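Local structure of titin (2J8H) at residues Ala100-Val114 and Ala180-Asp194. The protein is a giant elastic protein of muscle, whose tandem immunoglobulin domains, here a rigid pair from the A-band, form part of a chain that also carries a serine/threonine kinase. Numbering follows the deposited sequence.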
loop_
_atom_site.group_PDB
_atom_site.type_symbol
_atom_site.label_atom_id
_atom_site.label_comp_id
_atom_site.label_asym_id
_atom_site.label_seq_id
_atom_site.Cartn_x
_atom_site.Cartn_y
_atom_site.Cartn_z
ATOM N N ALA A 100 1.324 -16.695 -4.193
ATOM C CA ALA A 100 2.170 -17.230 -5.264
ATOM C C ALA A 100 2.189 -16.237 -6.388
ATOM O O ALA A 100 1.133 -15.761 -6.798
ATOM C CB ALA A 100 1.669 -18.587 -5.769
ATOM N N LYS A 101 3.375 -15.948 -6.916
ATOM C CA LYS A 101 3.502 -14.929 -7.940
ATOM C C LYS A 101 4.684 -15.238 -8.829
ATOM O O LYS A 101 5.737 -15.624 -8.358
ATOM C CB LYS A 101 3.641 -13.539 -7.282
ATOM C CG LYS A 101 3.696 -12.360 -8.247
ATOM C CD LYS A 101 2.344 -12.001 -8.836
ATOM C CE LYS A 101 2.468 -11.059 -10.112
ATOM N NZ LYS A 101 2.849 -11.776 -11.385
ATOM N N ILE A 102 4.477 -15.101 -10.126
ATOM C CA ILE A 102 5.536 -15.279 -11.116
ATOM C C ILE A 102 6.026 -13.883 -11.490
ATOM O O ILE A 102 5.212 -13.001 -11.726
ATOM C CB ILE A 102 5.012 -15.962 -12.393
ATOM C CG1 ILE A 102 4.580 -17.392 -12.128
ATOM C CG2 ILE A 102 6.071 -15.940 -13.478
ATOM C CD1 ILE A 102 5.642 -18.254 -11.507
ATOM N N HIS A 103 7.340 -13.703 -11.528
ATOM C CA HIS A 103 7.961 -12.399 -11.794
ATOM C C HIS A 103 8.817 -12.469 -13.036
ATOM O O HIS A 103 9.990 -12.836 -12.961
ATOM C CB HIS A 103 8.889 -11.996 -10.655
ATOM C CG HIS A 103 8.247 -12.014 -9.306
ATOM N ND1 HIS A 103 7.269 -11.125 -8.941
ATOM C CD2 HIS A 103 8.459 -12.808 -8.228
ATOM C CE1 HIS A 103 6.890 -11.378 -7.696
ATOM N NE2 HIS A 103 7.597 -12.396 -7.246
ATOM N N LEU A 104 8.265 -12.077 -14.172
ATOM C CA LEU A 104 9.032 -12.019 -15.422
ATOM C C LEU A 104 9.957 -10.808 -15.430
ATOM O O LEU A 104 9.488 -9.661 -15.421
ATOM C CB LEU A 104 8.093 -11.934 -16.611
ATOM C CG LEU A 104 7.170 -13.107 -16.913
ATOM C CD1 LEU A 104 6.352 -12.759 -18.183
ATOM C CD2 LEU A 104 7.921 -14.426 -17.043
ATOM N N PRO A 105 11.278 -11.028 -15.467
ATOM C CA PRO A 105 12.175 -9.880 -15.539
ATOM C C PRO A 105 11.952 -8.980 -16.765
ATOM O O PRO A 105 11.912 -7.749 -16.656
ATOM C CB PRO A 105 13.549 -10.530 -15.601
ATOM C CG PRO A 105 13.375 -11.863 -14.985
ATOM C CD PRO A 105 12.019 -12.296 -15.394
ATOM N N LYS A 106 11.793 -9.603 -17.929
ATOM C CA LYS A 106 11.614 -8.853 -19.198
ATOM C C LYS A 106 10.451 -9.416 -19.975
ATOM O O LYS A 106 10.333 -10.624 -20.104
ATOM C CB LYS A 106 12.835 -8.989 -20.084
ATOM C CG LYS A 106 14.100 -8.446 -19.541
ATOM C CD LYS A 106 15.156 -8.414 -20.644
ATOM C CE LYS A 106 15.091 -7.127 -21.449
ATOM N NZ LYS A 106 15.773 -7.283 -22.797
ATOM N N THR A 107 9.611 -8.548 -20.519
ATOM C CA THR A 107 8.490 -8.985 -21.320
ATOM C C THR A 107 8.428 -8.262 -22.650
ATOM O O THR A 107 8.817 -7.097 -22.782
ATOM C CB THR A 107 7.142 -8.765 -20.619
ATOM O OG1 THR A 107 6.902 -7.375 -20.470
ATOM C CG2 THR A 107 7.125 -9.383 -19.286
ATOM N N LEU A 108 7.934 -8.985 -23.638
ATOM C CA LEU A 108 7.637 -8.438 -24.933
ATOM C C LEU A 108 6.185 -8.816 -25.184
ATOM O O LEU A 108 5.833 -9.987 -25.156
ATOM C CB LEU A 108 8.560 -9.052 -25.984
ATOM C CG LEU A 108 8.291 -8.654 -27.439
ATOM C CD1 LEU A 108 8.263 -7.132 -27.672
ATOM C CD2 LEU A 108 9.330 -9.340 -28.326
ATOM N N GLU A 109 5.336 -7.818 -25.369
ATOM C CA GLU A 109 3.910 -8.057 -25.568
ATOM C C GLU A 109 3.271 -8.882 -24.446
ATOM O O GLU A 109 2.477 -9.769 -24.695
ATOM C CB GLU A 109 3.692 -8.701 -26.948
ATOM C CG GLU A 109 3.855 -7.696 -28.088
ATOM C CD GLU A 109 2.597 -6.836 -28.296
ATOM O OE1 GLU A 109 1.551 -7.422 -28.685
ATOM O OE2 GLU A 109 2.645 -5.588 -28.101
ATOM N N GLY A 110 3.634 -8.587 -23.208
ATOM C CA GLY A 110 3.047 -9.265 -22.052
ATOM C C GLY A 110 3.584 -10.638 -21.741
ATOM O O GLY A 110 3.210 -11.241 -20.737
ATOM N N MET A 111 4.489 -11.133 -22.576
ATOM C CA MET A 111 5.045 -12.457 -22.395
ATOM C C MET A 111 6.544 -12.374 -22.297
ATOM O O MET A 111 7.171 -11.453 -22.819
ATOM C CB MET A 111 4.692 -13.329 -23.592
ATOM C CG MET A 111 3.241 -13.613 -23.739
ATOM S SD MET A 111 2.966 -14.646 -25.212
ATOM C CE MET A 111 3.280 -13.464 -26.502
ATOM N N GLY A 112 7.124 -13.353 -21.628
ATOM C CA GLY A 112 8.542 -13.576 -21.728
ATOM C C GLY A 112 8.893 -13.818 -23.184
ATOM O O GLY A 112 8.037 -14.187 -23.986
ATOM N N ALA A 113 10.160 -13.598 -23.510
ATOM C CA ALA A 113 10.683 -13.871 -24.826
ATOM C C ALA A 113 12.098 -14.390 -24.682
ATOM O O ALA A 113 12.949 -13.748 -24.069
ATOM C CB ALA A 113 10.688 -12.625 -25.645
ATOM N N VAL A 114 12.343 -15.543 -25.283
ATOM C CA VAL A 114 13.678 -16.116 -25.365
ATOM C C VAL A 114 13.942 -16.350 -26.842
ATOM O O VAL A 114 13.126 -16.946 -27.529
ATOM C CB VAL A 114 13.796 -17.421 -24.540
ATOM C CG1 VAL A 114 15.174 -18.044 -24.720
ATOM C CG2 VAL A 114 13.532 -17.129 -23.062
ATOM N N ALA A 180 2.551 -20.823 -10.706
ATOM C CA ALA A 180 2.844 -20.999 -9.287
ATOM C C ALA A 180 1.518 -20.944 -8.548
ATOM O O ALA A 180 0.720 -20.034 -8.789
ATOM C CB ALA A 180 3.793 -19.900 -8.786
ATOM N N LYS A 181 1.290 -21.912 -7.658
ATOM C CA LYS A 181 0.070 -22.005 -6.855
ATOM C C LYS A 181 0.411 -22.224 -5.387
ATOM O O LYS A 181 1.221 -23.092 -5.054
ATOM C CB LYS A 181 -0.795 -23.210 -7.265
ATOM C CG LYS A 181 -1.190 -23.307 -8.720
ATOM C CD LYS A 181 -1.413 -24.785 -9.151
ATOM C CE LYS A 181 -1.904 -24.893 -10.613
ATOM N NZ LYS A 181 -0.900 -24.520 -11.658
ATOM N N ASN A 182 -0.226 -21.456 -4.511
ATOM C CA ASN A 182 -0.338 -21.838 -3.105
ATOM C C ASN A 182 -1.708 -21.456 -2.596
ATOM O O ASN A 182 -2.588 -21.099 -3.392
ATOM C CB ASN A 182 0.811 -21.258 -2.252
ATOM C CG ASN A 182 0.790 -19.754 -2.135
ATOM O OD1 ASN A 182 -0.152 -19.077 -2.550
ATOM N ND2 ASN A 182 1.856 -19.212 -1.555
ATOM N N ARG A 183 -1.898 -21.530 -1.280
ATOM C CA ARG A 183 -3.195 -21.265 -0.691
ATOM C C ARG A 183 -3.672 -19.830 -0.861
ATOM O O ARG A 183 -4.854 -19.570 -0.722
ATOM C CB ARG A 183 -3.200 -21.663 0.809
ATOM C CG ARG A 183 -2.277 -20.804 1.703
ATOM C CD ARG A 183 -2.373 -21.206 3.163
ATOM N NE ARG A 183 -1.926 -22.586 3.382
ATOM C CZ ARG A 183 -1.770 -23.142 4.580
ATOM N NH1 ARG A 183 -2.022 -22.439 5.689
ATOM N NH2 ARG A 183 -1.365 -24.409 4.676
ATOM N N PHE A 184 -2.772 -18.903 -1.158
ATOM C CA PHE A 184 -3.143 -17.507 -1.273
ATOM C C PHE A 184 -3.331 -17.068 -2.715
ATOM O O PHE A 184 -3.580 -15.887 -2.976
ATOM C CB PHE A 184 -2.110 -16.630 -0.552
ATOM C CG PHE A 184 -1.992 -16.960 0.915
ATOM C CD1 PHE A 184 -3.061 -16.730 1.770
ATOM C CD2 PHE A 184 -0.854 -17.552 1.418
ATOM C CE1 PHE A 184 -2.983 -17.052 3.120
ATOM C CE2 PHE A 184 -0.777 -17.874 2.766
ATOM C CZ PHE A 184 -1.845 -17.622 3.609
ATOM N N GLY A 185 -3.194 -18.006 -3.652
ATOM C CA GLY A 185 -3.474 -17.699 -5.044
ATOM C C GLY A 185 -2.646 -18.461 -6.049
ATOM O O GLY A 185 -1.673 -19.121 -5.713
ATOM N N ILE A 186 -3.081 -18.339 -7.297
ATOM C CA ILE A 186 -2.456 -18.930 -8.442
ATOM C C ILE A 186 -2.031 -17.807 -9.360
ATOM O O ILE A 186 -2.779 -16.865 -9.594
ATOM C CB ILE A 186 -3.469 -19.782 -9.176
ATOM C CG1 ILE A 186 -4.002 -20.834 -8.200
ATOM C CG2 ILE A 186 -2.842 -20.404 -10.436
ATOM C CD1 ILE A 186 -4.845 -21.880 -8.823
ATOM N N ASP A 187 -0.836 -17.918 -9.907
ATOM C CA ASP A 187 -0.377 -16.964 -10.917
ATOM C C ASP A 187 0.286 -17.779 -12.025
ATOM O O ASP A 187 0.926 -18.793 -11.738
ATOM C CB ASP A 187 0.652 -16.030 -10.292
ATOM C CG ASP A 187 0.925 -14.779 -11.128
ATOM O OD1 ASP A 187 -0.019 -14.281 -11.761
ATOM O OD2 ASP A 187 2.075 -14.289 -11.115
ATOM N N GLN A 188 0.130 -17.333 -13.268
ATOM C CA GLN A 188 0.793 -17.923 -14.424
ATOM C C GLN A 188 1.247 -16.849 -15.385
ATOM O O GLN A 188 0.712 -15.727 -15.400
ATOM C CB GLN A 188 -0.093 -18.940 -15.141
ATOM C CG GLN A 188 -1.178 -18.400 -16.022
ATOM C CD GLN A 188 -1.858 -19.497 -16.847
ATOM O OE1 GLN A 188 -2.245 -20.549 -16.322
ATOM N NE2 GLN A 188 -1.994 -19.254 -18.138
ATOM N N LYS A 189 2.261 -17.189 -16.161
ATOM C CA LYS A 189 2.803 -16.309 -17.174
ATOM C C LYS A 189 3.249 -17.197 -18.326
ATOM O O LYS A 189 3.463 -18.386 -18.156
ATOM C CB LYS A 189 3.996 -15.505 -16.649
ATOM C CG LYS A 189 3.683 -14.444 -15.584
ATOM C CD LYS A 189 2.839 -13.315 -16.142
ATOM C CE LYS A 189 2.248 -12.453 -15.053
ATOM N NZ LYS A 189 1.234 -13.202 -14.211
ATOM N N THR A 190 3.359 -16.594 -19.498
ATOM C CA THR A 190 3.763 -17.279 -20.694
ATOM C C THR A 190 5.082 -16.696 -21.166
ATOM O O THR A 190 5.334 -15.499 -21.043
ATOM C CB THR A 190 2.689 -17.113 -21.767
ATOM O OG1 THR A 190 1.490 -17.725 -21.285
ATOM C CG2 THR A 190 3.090 -17.766 -23.102
ATOM N N VAL A 191 5.906 -17.563 -21.733
ATOM C CA VAL A 191 7.157 -17.189 -22.383
ATOM C C VAL A 191 7.152 -17.750 -23.806
ATOM O O VAL A 191 6.915 -18.946 -23.993
ATOM C CB VAL A 191 8.355 -17.817 -21.643
ATOM C CG1 VAL A 191 9.652 -17.463 -22.324
ATOM C CG2 VAL A 191 8.365 -17.381 -20.189
ATOM N N GLU A 192 7.386 -16.901 -24.800
ATOM C CA GLU A 192 7.533 -17.391 -26.161
ATOM C C GLU A 192 9.001 -17.648 -26.455
ATOM O O GLU A 192 9.845 -16.762 -26.271
ATOM C CB GLU A 192 6.973 -16.426 -27.197
ATOM C CG GLU A 192 7.167 -16.992 -28.603
ATOM C CD GLU A 192 6.537 -16.176 -29.683
ATOM O OE1 GLU A 192 6.041 -15.069 -29.381
ATOM O OE2 GLU A 192 6.548 -16.654 -30.837
ATOM N N LEU A 193 9.289 -18.862 -26.930
ATOM C CA LEU A 193 10.621 -19.241 -27.366
ATOM C C LEU A 193 10.599 -19.283 -28.865
ATOM O O LEU A 193 9.733 -19.912 -29.442
ATOM C CB LEU A 193 10.988 -20.626 -26.830
ATOM C CG LEU A 193 12.317 -21.259 -27.263
ATOM C CD1 LEU A 193 13.464 -20.296 -27.078
ATOM C CD2 LEU A 193 12.598 -22.553 -26.472
ATOM N N ASP A 194 11.530 -18.601 -29.512
ATOM C CA ASP A 194 11.708 -18.793 -30.945
ATOM C C ASP A 194 13.106 -19.307 -31.183
ATOM O O ASP A 194 14.021 -19.021 -30.422
ATOM C CB ASP A 194 11.430 -17.525 -31.735
ATOM C CG ASP A 194 12.461 -16.458 -31.507
ATOM O OD1 ASP A 194 12.374 -15.775 -30.459
ATOM O OD2 ASP A 194 13.342 -16.310 -32.382
HETATM O O HOH W 1 2.379 -13.905 -19.677
#
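In this I-set immunoglobulin domain the first strand is split between the two sheets of the sandwich, and both halves meet the last hairpin: Ala100-Ile102 lies over 180-182 and 185-194, whereas Gly112-Val114 pairs in parallel with Val191-Leu193. The parallel edge is stitched by alternating backbone bonds, from Gly112 N to Thr190 O (2.9 Å) through to Asp194 N on Val114 O (3.0 Å). Glycine suits position 112 because a CB there would collide with CG2 of Val191. Beside it Met111 runs alongside Thr190, SD 3.8 Å from CG2, and beta-branched Val114 sets CG2 against Val191 CG1 and CG1 against Leu193 CD1.

Ala100 is small enough for its CB to lie against the base of the hairpin, 3.4 Å from Gly185 O. Its N hydrogen-bonds Asn182 OD1 (3.2 Å), which receives Phe184 N on the opposite face of the amide, closing an Asx turn, while ND2 donates to Pro132 O and Val98 O. Ile102 sends CD1 to Ala180 CB and rests CG2 on Lys189 CG (3.5 Å), also packing on Ile126 and Phe128.

Asp187 joins the two layers with one oxygen. Bends at chi2 (76°) and chi4 (78°) curl Lys101 back, bringing NZ to the syn side of OD2 in a 2.6 Å salt bridge and also to Ile102 O, while Lys189 NZ salt-bridges OD1. An alanine in place of Lys101 would probably leave Asp187 with Lys189 as its remaining salt-bridge partner and Ile102 O without its ammonium donor. The anti lone pair of Asp187 OD2 takes Ile102 N at 2.7 Å, nearly straight at 172°.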